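Local coordinates for protein DegQ (Legionella pneumophila, PDB 4YO1) that probably acts as a periplasmic serine endopeptidase of the HtrA family, the chain holding its trypsin-like protease domain and one PDZ domain, at residues 24-29 against 150-155; 243-248 against 283-288; 295-300 against 330-335. The protein carries 1 engineered substitution. One frame throughout, in Å; residues are numbered along the deposited sequence.

The three contacts lie in the protease part, at the junction of the two domains and in the PDZ domain. They come in series along the chain. Interaction 1 lies in the protease part, fastening helix 23-29 to a strand of the second barrel. Interaction 2 sets helix 236-249, which follows the last barrel strand, against the PDZ sheet, while interaction 3 is wholly within the PDZ domain. Interactions 1 and 3, their centres about 42 Å apart, lie on opposite sides of the chain's centre. The centres of interactions 2 and 3 are about 16 Å apart, and the two touch: V283 O probably accepts a bond from G300 N at 2.8 Å, so the two contacts adjoin through the PDZ backbone.

Interaction 1. Residues 24-29 against 150-155; sequences PVLKNA and YVVAIG
L26 meets both V152 and I154, and A29 meets I154, where the first helix of the modelled chain lies over a strand of the protease domain: a compact example of a terminal helix fastened to a barrel by a handful of aliphatic groups. In L26 one methyl does the touching. Its CD2 stands 4.1 Å from CG1 of V152, and these two side chains meet end-on. The same CD2 is also 4.1 Å from CD1 of I154, but here the side chains pass at a slant. L26 points toward the strand, and with CG anti to the carbonyl carbon (chi1 -69°) its CD2 comes up against both residues. I154 answers with its longer branch: an extended chi2 of 167° carries CD1 to the helix, 3.8 Å from CB of A29. CD1 therefore rests against two residues one helical turn apart, while V152 and I154 project from the same face of the strand. All four residues are buried and the meeting is entirely apolar. The segment axes approach to 10.8 Å with a crossing angle of -38°. The I154 side chain is about 6 Å from that of N201, a predicted substrate-binding residue. Strand 150-155 pairs with strand 168-176, and V152 and I154 bond through their backbones to V207 and A205. On the helix, L26 also packs on G148 of the second subunit, and K27 forms a salt bridge with E146 of that subunit, so helix 23-29 sits between its own second barrel and a neighbour.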
ATOM      1  N   PRO A  24      -4.012 -13.846  14.516  1.00 62.44           N
ATOM      2  CA  PRO A  24      -3.453 -14.654  15.606  1.00 63.63           C
ATOM      3  C   PRO A  24      -2.213 -14.022  16.220  1.00 61.30           C
ATOM      4  O   PRO A  24      -2.040 -13.954  17.437  1.00 62.64           O
ATOM      5  CB  PRO A  24      -3.030 -15.941  14.890  1.00 63.71           C
ATOM      6  CG  PRO A  24      -3.955 -16.063  13.781  1.00 65.17           C
ATOM      7  CD  PRO A  24      -4.250 -14.671  13.315  1.00 63.47           C
ATOM      8  N   VAL A  25      -1.351 -13.537  15.351  1.00 58.26           N
ATOM      9  CA  VAL A  25      -0.039 -13.124  15.770  1.00 56.81           C
ATOM     10  C   VAL A  25      -0.022 -11.660  16.185  1.00 56.07           C
ATOM     11  O   VAL A  25       0.874 -11.218  16.905  1.00 56.42           O
ATOM     12  CB  VAL A  25       0.962 -13.404  14.657  1.00 56.82           C
ATOM     13  CG1 VAL A  25       2.356 -12.869  15.008  1.00 53.03           C
ATOM     14  CG2 VAL A  25       0.984 -14.877  14.355  1.00 57.69           C
ATOM     15  N   LEU A  26      -1.019 -10.906  15.739  1.00 54.40           N
ATOM     16  CA  LEU A  26      -1.116  -9.511  16.131  1.00 52.38           C
ATOM     17  C   LEU A  26      -1.757  -9.411  17.501  1.00 53.47           C
ATOM     18  O   LEU A  26      -1.496  -8.477  18.262  1.00 50.55           O
ATOM     19  CB  LEU A  26      -1.919  -8.724  15.103  1.00 53.02           C
ATOM     20  CG  LEU A  26      -1.230  -8.541  13.748  1.00 52.07           C
ATOM     21  CD1 LEU A  26      -1.909  -7.447  12.950  1.00 51.27           C
ATOM     22  CD2 LEU A  26       0.263  -8.255  13.922  1.00 49.94           C
ATOM     23  N   LYS A  27      -2.603 -10.391  17.801  1.00 58.63           N
ATOM     24  CA  LYS A  27      -3.222 -10.513  19.118  1.00 61.11           C
ATOM     25  C   LYS A  27      -2.131 -10.564  20.167  1.00 57.43           C
ATOM     26  O   LYS A  27      -2.189  -9.891  21.191  1.00 56.23           O
ATOM     27  CB  LYS A  27      -4.073 -11.785  19.187  1.00 65.63           C
ATOM     28  CG  LYS A  27      -5.538 -11.542  19.503  1.00 69.62           C
ATOM     29  CD  LYS A  27      -6.396 -12.696  19.010  1.00 74.77           C
ATOM     30  CE  LYS A  27      -7.852 -12.514  19.410  1.00 80.06           C
ATOM     31  NZ  LYS A  27      -8.724 -13.596  18.867  1.00 84.55           N
ATOM     32  N   ASN A  28      -1.114 -11.355  19.877  1.00 55.85           N
ATOM     33  CA  ASN A  28      -0.004 -11.526  20.786  1.00 56.62           C
ATOM     34  C   ASN A  28       0.909 -10.301  20.878  1.00 54.39           C
ATOM     35  O   ASN A  28       1.421  -9.978  21.944  1.00 54.34           O
ATOM     36  CB  ASN A  28       0.775 -12.765  20.373  1.00 58.08           C
ATOM     37  CG  ASN A  28      -0.133 -13.966  20.148  1.00 61.73           C
ATOM     38  OD1 ASN A  28       0.043 -14.727  19.194  1.00 62.45           O
ATOM     39  ND2 ASN A  28      -1.118 -14.134  21.027  1.00 63.92           N
ATOM     40  N   ALA A  29       1.110  -9.618  19.760  1.00 53.11           N
ATOM     41  CA  ALA A  29       1.911  -8.403  19.756  1.00 50.71           C
ATOM     42  C   ALA A  29       1.233  -7.264  20.508  1.00 52.74           C
ATOM     43  O   ALA A  29       1.874  -6.604  21.318  1.00 52.48           O
ATOM     44  CB  ALA A  29       2.213  -7.983  18.342  1.00 48.59           C
ATOM     45  N   TYR A 150       7.527 -10.146   4.718  1.00 38.86           N
ATOM     46  CA  TYR A 150       6.318  -9.400   5.034  1.00 36.62           C
ATOM     47  C   TYR A 150       6.518  -8.703   6.359  1.00 34.87           C
ATOM     48  O   TYR A 150       7.395  -9.053   7.131  1.00 34.37           O
ATOM     49  CB  TYR A 150       5.092 -10.317   5.092  1.00 37.69           C
ATOM     50  CG  TYR A 150       4.811 -11.017   3.788  1.00 38.77           C
ATOM     51  CD1 TYR A 150       4.379 -10.307   2.683  1.00 38.93           C
ATOM     52  CD2 TYR A 150       4.990 -12.386   3.662  1.00 36.83           C
ATOM     53  CE1 TYR A 150       4.138 -10.948   1.485  1.00 41.63           C
ATOM     54  CE2 TYR A 150       4.749 -13.029   2.485  1.00 38.64           C
ATOM     55  CZ  TYR A 150       4.325 -12.315   1.398  1.00 42.23           C
ATOM     56  OH  TYR A 150       4.082 -12.973   0.216  1.00 44.05           O
ATOM     57  N   VAL A 151       5.678  -7.723   6.636  1.00 36.88           N
ATOM     58  CA  VAL A 151       5.958  -6.794   7.715  1.00 36.17           C
ATOM     59  C   VAL A 151       4.710  -6.000   8.090  1.00 37.12           C
ATOM     60  O   VAL A 151       3.932  -5.621   7.215  1.00 37.54           O
ATOM     61  CB  VAL A 151       7.119  -5.872   7.285  1.00 33.87           C
ATOM     62  CG1 VAL A 151       6.678  -4.421   7.161  1.00 32.00           C
ATOM     63  CG2 VAL A 151       8.302  -6.060   8.202  1.00 31.80           C
ATOM     64  N   VAL A 152       4.503  -5.791   9.390  1.00 38.07           N
ATOM     65  CA  VAL A 152       3.351  -5.033   9.859  1.00 40.18           C
ATOM     66  C   VAL A 152       3.723  -3.948  10.865  1.00 38.85           C
ATOM     67  O   VAL A 152       4.387  -4.211  11.866  1.00 37.75           O
ATOM     68  CB  VAL A 152       2.269  -5.953  10.443  1.00 44.50           C
ATOM     69  CG1 VAL A 152       1.347  -5.184  11.411  1.00 46.40           C
ATOM     70  CG2 VAL A 152       1.459  -6.593   9.322  1.00 45.98           C
ATOM     71  N   ALA A 153       3.277  -2.729  10.585  1.00 39.26           N
ATOM     72  CA  ALA A 153       3.565  -1.587  11.438  1.00 41.23           C
ATOM     73  C   ALA A 153       2.401  -1.306  12.373  1.00 43.96           C
ATOM     74  O   ALA A 153       1.362  -0.819  11.950  1.00 45.74           O
ATOM     75  CB  ALA A 153       3.851  -0.369  10.587  1.00 42.59           C
ATOM     76  N   ILE A 154       2.585  -1.602  13.652  1.00 47.03           N
ATOM     77  CA  ILE A 154       1.528  -1.416  14.647  1.00 50.41           C
ATOM     78  C   ILE A 154       1.752  -0.166  15.484  1.00 53.35           C
ATOM     79  O   ILE A 154       2.891   0.263  15.690  1.00 53.49           O
ATOM     80  CB  ILE A 154       1.457  -2.589  15.629  1.00 50.73           C
ATOM     81  CG1 ILE A 154       1.681  -3.910  14.914  1.00 49.88           C
ATOM     82  CG2 ILE A 154       0.123  -2.592  16.364  1.00 53.07           C
ATOM     83  CD1 ILE A 154       1.926  -5.027  15.895  1.00 51.36           C
ATOM     84  N   GLY A 155       0.660   0.405  15.977  1.00 56.57           N
ATOM     85  CA  GLY A 155       0.748   1.524  16.886  1.00 60.81           C
ATOM     86  C   GLY A 155      -0.486   1.644  17.754  1.00 66.85           C
ATOM     87  O   GLY A 155      -1.367   0.789  17.732  1.00 67.53           O
TER

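Interaction 2. Residues 243-248 against 283-288; sequences AQQIIK and VSQVNQ. With CD (cadmium ion), chain C.
Q245 is bent at chi2 (-77°), which turns its amide from the helix toward S284, and S284 places OG between its own backbone N and carbonyl carbon, facing that amide. The result is one hydrogen bond: S284 OG donates to Q245 OE1 at 2.8 Å. The hydroxyl approaches at a C=O...donor angle of 129° and is tilted 25° from the carbonyl plane, coming to one side of the oxygen rather than head-on. The other end of the amide faces the next residue, with Q245 NE2 4.0 Å from Q285 OE1, a loose polar approach. Q285 carries its carboxamide there on a fully extended chain.

That two consecutive strand residues should both turn toward the helix follows from a classic beta bulge: S284 and Q285 lie together opposite F260 of the neighbouring strand 259-263. The bulge belongs to the PDZ sheet, whereas Q245 sits on helix 236-249, which follows the last strand of the second protease barrel. The contact thus shows how a connecting helix can be tied to the domain it leads into partly by a polar side chain, with F249 and D241 of the same helix also touching S284 and Q285. S284 OG also makes a weak hydrogen bond with F260 O, and the side chain of Q245 packs on F260 and Q262, so the buried glutamine is lined by strand 259-263 as well.

Beyond the bulge the strand gives way to a loop that brings in a metal. Q288 OE1 binds a cadmium ion at 2.6 Å, its chain bent at chi2 to direct the oxygen to it. The other ligand from this protein chain is D143 OD2, in the protease domain.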
ATOM      1  N   ALA A 243      19.262   1.381  23.679  1.00 49.82           N
ATOM      2  CA  ALA A 243      18.465   1.444  24.895  1.00 49.11           C
ATOM      3  C   ALA A 243      19.319   1.018  26.068  1.00 52.54           C
ATOM      4  O   ALA A 243      19.208   1.571  27.158  1.00 54.92           O
ATOM      5  CB  ALA A 243      17.258   0.553  24.785  1.00 46.39           C
ATOM      6  N   GLN A 244      20.180   0.031  25.838  1.00 52.81           N
ATOM      7  CA  GLN A 244      20.991  -0.519  26.908  1.00 54.38           C
ATOM      8  C   GLN A 244      22.022   0.481  27.377  1.00 54.91           C
ATOM      9  O   GLN A 244      22.311   0.563  28.569  1.00 58.23           O
ATOM     10  CB  GLN A 244      21.704  -1.764  26.433  1.00 55.62           C
ATOM     11  CG  GLN A 244      20.788  -2.852  25.981  1.00 55.85           C
ATOM     12  CD  GLN A 244      21.561  -4.095  25.678  1.00 58.97           C
ATOM     13  OE1 GLN A 244      21.502  -4.643  24.576  1.00 57.19           O
ATOM     14  NE2 GLN A 244      22.324  -4.548  26.666  1.00 63.17           N
ATOM     15  N   GLN A 245      22.585   1.224  26.432  1.00 52.69           N
ATOM     16  CA  GLN A 245      23.574   2.236  26.748  1.00 54.05           C
ATOM     17  C   GLN A 245      22.908   3.282  27.622  1.00 54.27           C
ATOM     18  O   GLN A 245      23.458   3.699  28.637  1.00 56.98           O
ATOM     19  CB  GLN A 245      24.114   2.865  25.466  1.00 54.35           C
ATOM     20  CG  GLN A 245      24.920   1.907  24.587  1.00 54.87           C
ATOM     21  CD  GLN A 245      26.326   1.655  25.112  1.00 58.18           C
ATOM     22  OE1 GLN A 245      27.102   2.590  25.330  1.00 59.01           O
ATOM     23  NE2 GLN A 245      26.664   0.385  25.306  1.00 59.70           N
ATOM     24  N   ILE A 246      21.702   3.676  27.234  1.00 51.87           N
ATOM     25  CA  ILE A 246      20.919   4.632  28.004  1.00 51.94           C
ATOM     26  C   ILE A 246      20.596   4.063  29.383  1.00 53.47           C
ATOM     27  O   ILE A 246      20.677   4.766  30.382  1.00 55.28           O
ATOM     28  CB  ILE A 246      19.632   5.027  27.231  1.00 48.17           C
ATOM     29  CG1 ILE A 246      19.991   5.950  26.066  1.00 48.91           C
ATOM     30  CG2 ILE A 246      18.614   5.688  28.133  1.00 47.80           C
ATOM     31  CD1 ILE A 246      18.896   6.105  25.043  1.00 47.72           C
ATOM     32  N   ILE A 247      20.256   2.781  29.439  1.00 54.02           N
ATOM     33  CA  ILE A 247      19.924   2.137  30.707  1.00 56.93           C
ATOM     34  C   ILE A 247      21.143   2.032  31.620  1.00 59.68           C
ATOM     35  O   ILE A 247      21.073   2.385  32.799  1.00 63.07           O
ATOM     36  CB  ILE A 247      19.334   0.729  30.483  1.00 56.47           C
ATOM     37  CG1 ILE A 247      17.959   0.828  29.828  1.00 54.56           C
ATOM     38  CG2 ILE A 247      19.208  -0.030  31.794  1.00 58.66           C
ATOM     39  CD1 ILE A 247      17.452  -0.497  29.297  1.00 54.11           C
ATOM     40  N   LYS A 248      22.259   1.561  31.071  1.00 57.92           N
ATOM     41  CA  LYS A 248      23.470   1.367  31.856  1.00 60.47           C
ATOM     42  C   LYS A 248      24.209   2.669  32.166  1.00 62.58           C
ATOM     43  O   LYS A 248      24.784   2.816  33.246  1.00 66.96           O
ATOM     44  CB  LYS A 248      24.406   0.386  31.151  1.00 60.67           C
ATOM     45  CG  LYS A 248      25.754   0.245  31.816  1.00 64.07           C
ATOM     46  CD  LYS A 248      26.554  -0.919  31.262  1.00 64.87           C
ATOM     47  CE  LYS A 248      27.876  -1.042  32.009  1.00 69.97           C
ATOM     48  NZ  LYS A 248      28.548  -2.353  31.813  1.00 71.88           N
ATOM     49  N   VAL A 283      35.523   2.747  25.582  1.00 52.32           N
ATOM     50  CA  VAL A 283      34.703   2.151  24.526  1.00 54.45           C
ATOM     51  C   VAL A 283      33.680   1.166  25.091  1.00 55.55           C
ATOM     52  O   VAL A 283      34.013   0.053  25.503  1.00 55.28           O
ATOM     53  CB  VAL A 283      35.525   1.515  23.387  1.00 55.90           C
ATOM     54  CG1 VAL A 283      36.184   2.581  22.571  1.00 56.76           C
ATOM     55  CG2 VAL A 283      36.557   0.629  23.937  1.00 58.65           C
ATOM     56  N   SER A 284      32.423   1.597  25.099  1.00 55.76           N
ATOM     57  CA  SER A 284      31.364   0.860  25.768  1.00 56.11           C
ATOM     58  C   SER A 284      30.785  -0.280  24.924  1.00 57.12           C
ATOM     59  O   SER A 284      30.010  -1.100  25.428  1.00 56.69           O
ATOM     60  CB  SER A 284      30.260   1.828  26.186  1.00 55.93           C
ATOM     61  OG  SER A 284      29.853   2.639  25.096  1.00 56.04           O
ATOM     62  N   GLN A 285      31.153  -0.309  23.645  1.00 58.73           N
ATOM     63  CA  GLN A 285      30.723  -1.358  22.721  1.00 60.21           C
ATOM     64  C   GLN A 285      31.350  -1.214  21.330  1.00 62.87           C
ATOM     65  O   GLN A 285      31.339  -0.126  20.747  1.00 63.45           O
ATOM     66  CB  GLN A 285      29.198  -1.402  22.571  1.00 58.77           C
ATOM     67  CG  GLN A 285      28.777  -2.477  21.579  1.00 59.10           C
ATOM     68  CD  GLN A 285      27.288  -2.654  21.454  1.00 59.15           C
ATOM     69  OE1 GLN A 285      26.505  -1.992  22.132  1.00 60.76           O
ATOM     70  NE2 GLN A 285      26.883  -3.558  20.575  1.00 58.50           N
ATOM     71  N   VAL A 286      31.886  -2.314  20.803  1.00 64.36           N
ATOM     72  CA  VAL A 286      32.370  -2.332  19.431  1.00 66.59           C
ATOM     73  C   VAL A 286      31.535  -3.269  18.568  1.00 70.72           C
ATOM     74  O   VAL A 286      31.545  -4.485  18.766  1.00 72.23           O
ATOM     75  CB  VAL A 286      33.820  -2.790  19.360  1.00 65.66           C
ATOM     76  CG1 VAL A 286      34.315  -2.722  17.932  1.00 66.15           C
ATOM     77  CG2 VAL A 286      34.678  -1.939  20.261  1.00 65.28           C
ATOM     78  N   ASN A 287      30.820  -2.705  17.603  1.00 72.95           N
ATOM     79  CA  ASN A 287      29.975  -3.508  16.733  1.00 75.61           C
ATOM     80  C   ASN A 287      30.784  -4.396  15.792  1.00 78.46           C
ATOM     81  O   ASN A 287      31.815  -3.986  15.249  1.00 80.40           O
ATOM     82  CB  ASN A 287      28.978  -2.624  15.987  1.00 76.21           C
ATOM     83  CG  ASN A 287      27.970  -1.984  16.928  1.00 77.21           C
ATOM     84  OD1 ASN A 287      28.200  -1.902  18.136  1.00 77.75           O
ATOM     85  ND2 ASN A 287      26.843  -1.541  16.381  1.00 77.68           N
ATOM     86  N   GLN A 288      30.320  -5.631  15.635  1.00 78.53           N
ATOM     87  CA  GLN A 288      31.090  -6.649  14.938  1.00 81.57           C
ATOM     88  C   GLN A 288      31.314  -6.349  13.462  1.00 81.39           C
ATOM     89  O   GLN A 288      30.420  -5.847  12.785  1.00 80.73           O
ATOM     90  CB  GLN A 288      30.501  -8.055  15.183  1.00 84.89           C
ATOM     91  CG  GLN A 288      29.057  -8.267  14.679  1.00 88.54           C
ATOM     92  CD  GLN A 288      27.978  -7.795  15.659  1.00 89.17           C
ATOM     93  OE1 GLN A 288      26.841  -8.255  15.561  1.00 90.01           O
ATOM     94  NE2 GLN A 288      28.302  -6.931  16.596  1.00 89.34           N
TER
HETATM   95 CD    CD C 402      24.422  -8.582  14.666  1.00135.38          CD

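Interaction 3. Residues 295-300 against 330-335; sequences AGLKSG and AKIKIL
The Schellman motif that ends helix 291-294 of the PDZ domain leads straight into a core contact, in which L297 meets I332 and I334 of strand 329-336. G296, the first residue to leave the helix, has a positive phi of 98° and makes two bonds back into the last turn; the helix ends there, and L297, next in sequence, turns inward. With its CG anti to the backbone N (chi1 -156°), the leucine presents one methyl to both isoleucines. CD1 of L297 lies 3.7 Å from CD1 of I332, the two side chains crossing at about a right angle. Against I334 the approach differs: the side chains slide past each other in opposite directions, and CD1 of L297 stands 4.0 Å from CG2 of I334. One isoleucine thus touches with the end of its long branch and the other with its short one.

L297 also packs on L343, V283 and V286, and G296 O accepts a hydrogen bond from R336 NH2 just past the strand segment. The loop is therefore joined to the sheet by polar bonds around its backbone and by aliphatic packing within.

Since all three touching residues are buried and meet only through methyl groups, the contact itself probably rests on dispersion and the exclusion of water, without directional bonds between the two segments.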
ATOM      1  N   ALA A 295      40.072  -2.799  12.902  1.00 73.86           N
ATOM      2  CA  ALA A 295      41.275  -2.046  13.192  1.00 74.11           C
ATOM      3  C   ALA A 295      41.848  -2.569  14.494  1.00 73.45           C
ATOM      4  O   ALA A 295      42.915  -2.147  14.928  1.00 74.41           O
ATOM      5  CB  ALA A 295      40.968  -0.592  13.308  1.00 73.75           C
ATOM      6  N   GLY A 296      41.113  -3.484  15.120  1.00 72.69           N
ATOM      7  CA  GLY A 296      41.574  -4.162  16.316  1.00 73.97           C
ATOM      8  C   GLY A 296      41.072  -3.603  17.639  1.00 74.54           C
ATOM      9  O   GLY A 296      41.522  -4.017  18.707  1.00 74.57           O
ATOM     10  N   LEU A 297      40.134  -2.666  17.593  1.00 74.62           N
ATOM     11  CA  LEU A 297      39.690  -2.036  18.829  1.00 73.72           C
ATOM     12  C   LEU A 297      38.592  -2.825  19.532  1.00 73.55           C
ATOM     13  O   LEU A 297      37.515  -3.041  18.978  1.00 73.86           O
ATOM     14  CB  LEU A 297      39.241  -0.598  18.578  1.00 72.25           C
ATOM     15  CG  LEU A 297      39.306   0.303  19.814  1.00 70.70           C
ATOM     16  CD1 LEU A 297      39.612   1.737  19.428  1.00 70.13           C
ATOM     17  CD2 LEU A 297      38.012   0.237  20.600  1.00 69.49           C
ATOM     18  N   LYS A 298      38.862  -3.233  20.766  1.00 72.25           N
ATOM     19  CA  LYS A 298      37.893  -3.997  21.539  1.00 70.24           C
ATOM     20  C   LYS A 298      37.163  -3.110  22.538  1.00 66.94           C
ATOM     21  O   LYS A 298      37.652  -2.048  22.903  1.00 67.26           O
ATOM     22  CB  LYS A 298      38.590  -5.156  22.263  1.00 71.62           C
ATOM     23  CG  LYS A 298      39.210  -6.178  21.314  1.00 73.33           C
ATOM     24  CD  LYS A 298      39.584  -7.479  22.017  1.00 73.90           C
ATOM     25  CE  LYS A 298      40.146  -8.481  21.014  1.00 75.83           C
ATOM     26  NZ  LYS A 298      40.540  -9.789  21.626  1.00 77.24           N
ATOM     27  N   SER A 299      35.982  -3.547  22.962  1.00 64.39           N
ATOM     28  CA  SER A 299      35.242  -2.876  24.019  1.00 62.36           C
ATOM     29  C   SER A 299      36.027  -2.943  25.313  1.00 61.43           C
ATOM     30  O   SER A 299      36.772  -3.905  25.545  1.00 64.20           O
ATOM     31  CB  SER A 299      33.883  -3.541  24.230  1.00 63.73           C
ATOM     32  OG  SER A 299      33.126  -3.564  23.032  1.00 66.21           O
ATOM     33  N   GLY A 300      35.853  -1.929  26.159  1.00 58.02           N
ATOM     34  CA  GLY A 300      36.551  -1.880  27.429  1.00 56.59           C
ATOM     35  C   GLY A 300      37.897  -1.193  27.299  1.00 57.44           C
ATOM     36  O   GLY A 300      38.588  -0.971  28.298  1.00 53.06           O
ATOM     37  N   ALA A 330      44.091   7.083  10.714  1.00108.58           N
ATOM     38  CA  ALA A 330      44.038   7.746  12.012  1.00105.78           C
ATOM     39  C   ALA A 330      44.735   6.912  13.084  1.00103.75           C
ATOM     40  O   ALA A 330      44.332   5.783  13.366  1.00102.03           O
ATOM     41  CB  ALA A 330      42.598   8.032  12.404  1.00103.84           C
ATOM     42  N   LYS A 331      45.790   7.471  13.671  1.00103.37           N
ATOM     43  CA  LYS A 331      46.530   6.798  14.733  1.00102.34           C
ATOM     44  C   LYS A 331      45.916   7.092  16.093  1.00 98.62           C
ATOM     45  O   LYS A 331      46.021   8.206  16.599  1.00 99.19           O
ATOM     46  CB  LYS A 331      47.996   7.239  14.733  1.00105.75           C
ATOM     47  CG  LYS A 331      48.877   6.516  13.725  1.00108.12           C
ATOM     48  CD  LYS A 331      50.345   6.895  13.908  1.00111.00           C
ATOM     49  CE  LYS A 331      51.267   5.969  13.124  1.00113.39           C
ATOM     50  NZ  LYS A 331      51.199   4.555  13.607  1.00113.24           N
ATOM     51  N   ILE A 332      45.284   6.095  16.693  1.00 94.80           N
ATOM     52  CA  ILE A 332      44.627   6.312  17.971  1.00 91.70           C
ATOM     53  C   ILE A 332      45.231   5.511  19.121  1.00 89.26           C
ATOM     54  O   ILE A 332      45.134   4.285  19.181  1.00 88.32           O
ATOM     55  CB  ILE A 332      43.095   6.116  17.876  1.00 90.69           C
ATOM     56  CG1 ILE A 332      42.725   4.678  17.539  1.00 89.99           C
ATOM     57  CG2 ILE A 332      42.519   7.011  16.800  1.00 91.63           C
ATOM     58  CD1 ILE A 332      41.244   4.469  17.450  1.00 88.57           C
ATOM     59  N   LYS A 333      45.880   6.225  20.030  1.00 88.75           N
ATOM     60  CA  LYS A 333      46.379   5.613  21.248  1.00 88.43           C
ATOM     61  C   LYS A 333      45.210   5.081  22.066  1.00 86.18           C
ATOM     62  O   LYS A 333      44.222   5.780  22.291  1.00 84.81           O
ATOM     63  CB  LYS A 333      47.183   6.620  22.073  1.00 89.61           C
ATOM     64  CG  LYS A 333      48.683   6.625  21.799  1.00 92.06           C
ATOM     65  CD  LYS A 333      49.395   7.651  22.678  1.00 93.88           C
ATOM     66  CE  LYS A 333      50.908   7.506  22.605  1.00 97.09           C
ATOM     67  NZ  LYS A 333      51.607   8.402  23.572  1.00 98.87           N
ATOM     68  N   ILE A 334      45.322   3.830  22.487  1.00 85.81           N
ATOM     69  CA  ILE A 334      44.341   3.233  23.376  1.00 83.86           C
ATOM     70  C   ILE A 334      45.076   2.683  24.580  1.00 85.36           C
ATOM     71  O   ILE A 334      46.303   2.731  24.645  1.00 88.16           O
ATOM     72  CB  ILE A 334      43.585   2.076  22.707  1.00 82.33           C
ATOM     73  CG1 ILE A 334      44.501   0.857  22.567  1.00 82.62           C
ATOM     74  CG2 ILE A 334      43.036   2.509  21.355  1.00 82.06           C
ATOM     75  CD1 ILE A 334      43.849  -0.326  21.906  1.00 80.87           C
ATOM     76  N   LEU A 335      44.327   2.158  25.537  1.00 83.46           N
ATOM     77  CA  LEU A 335      44.931   1.609  26.731  1.00 84.38           C
ATOM     78  C   LEU A 335      44.089   0.443  27.223  1.00 83.45           C
ATOM     79  O   LEU A 335      43.128   0.617  27.971  1.00 81.44           O
ATOM     80  CB  LEU A 335      45.071   2.691  27.799  1.00 85.20           C
ATOM     81  CG  LEU A 335      46.325   2.618  28.672  1.00 88.98           C
ATOM     82  CD1 LEU A 335      46.478   3.863  29.508  1.00 90.10           C
ATOM     83  CD2 LEU A 335      46.261   1.415  29.568  1.00 90.05           C
TER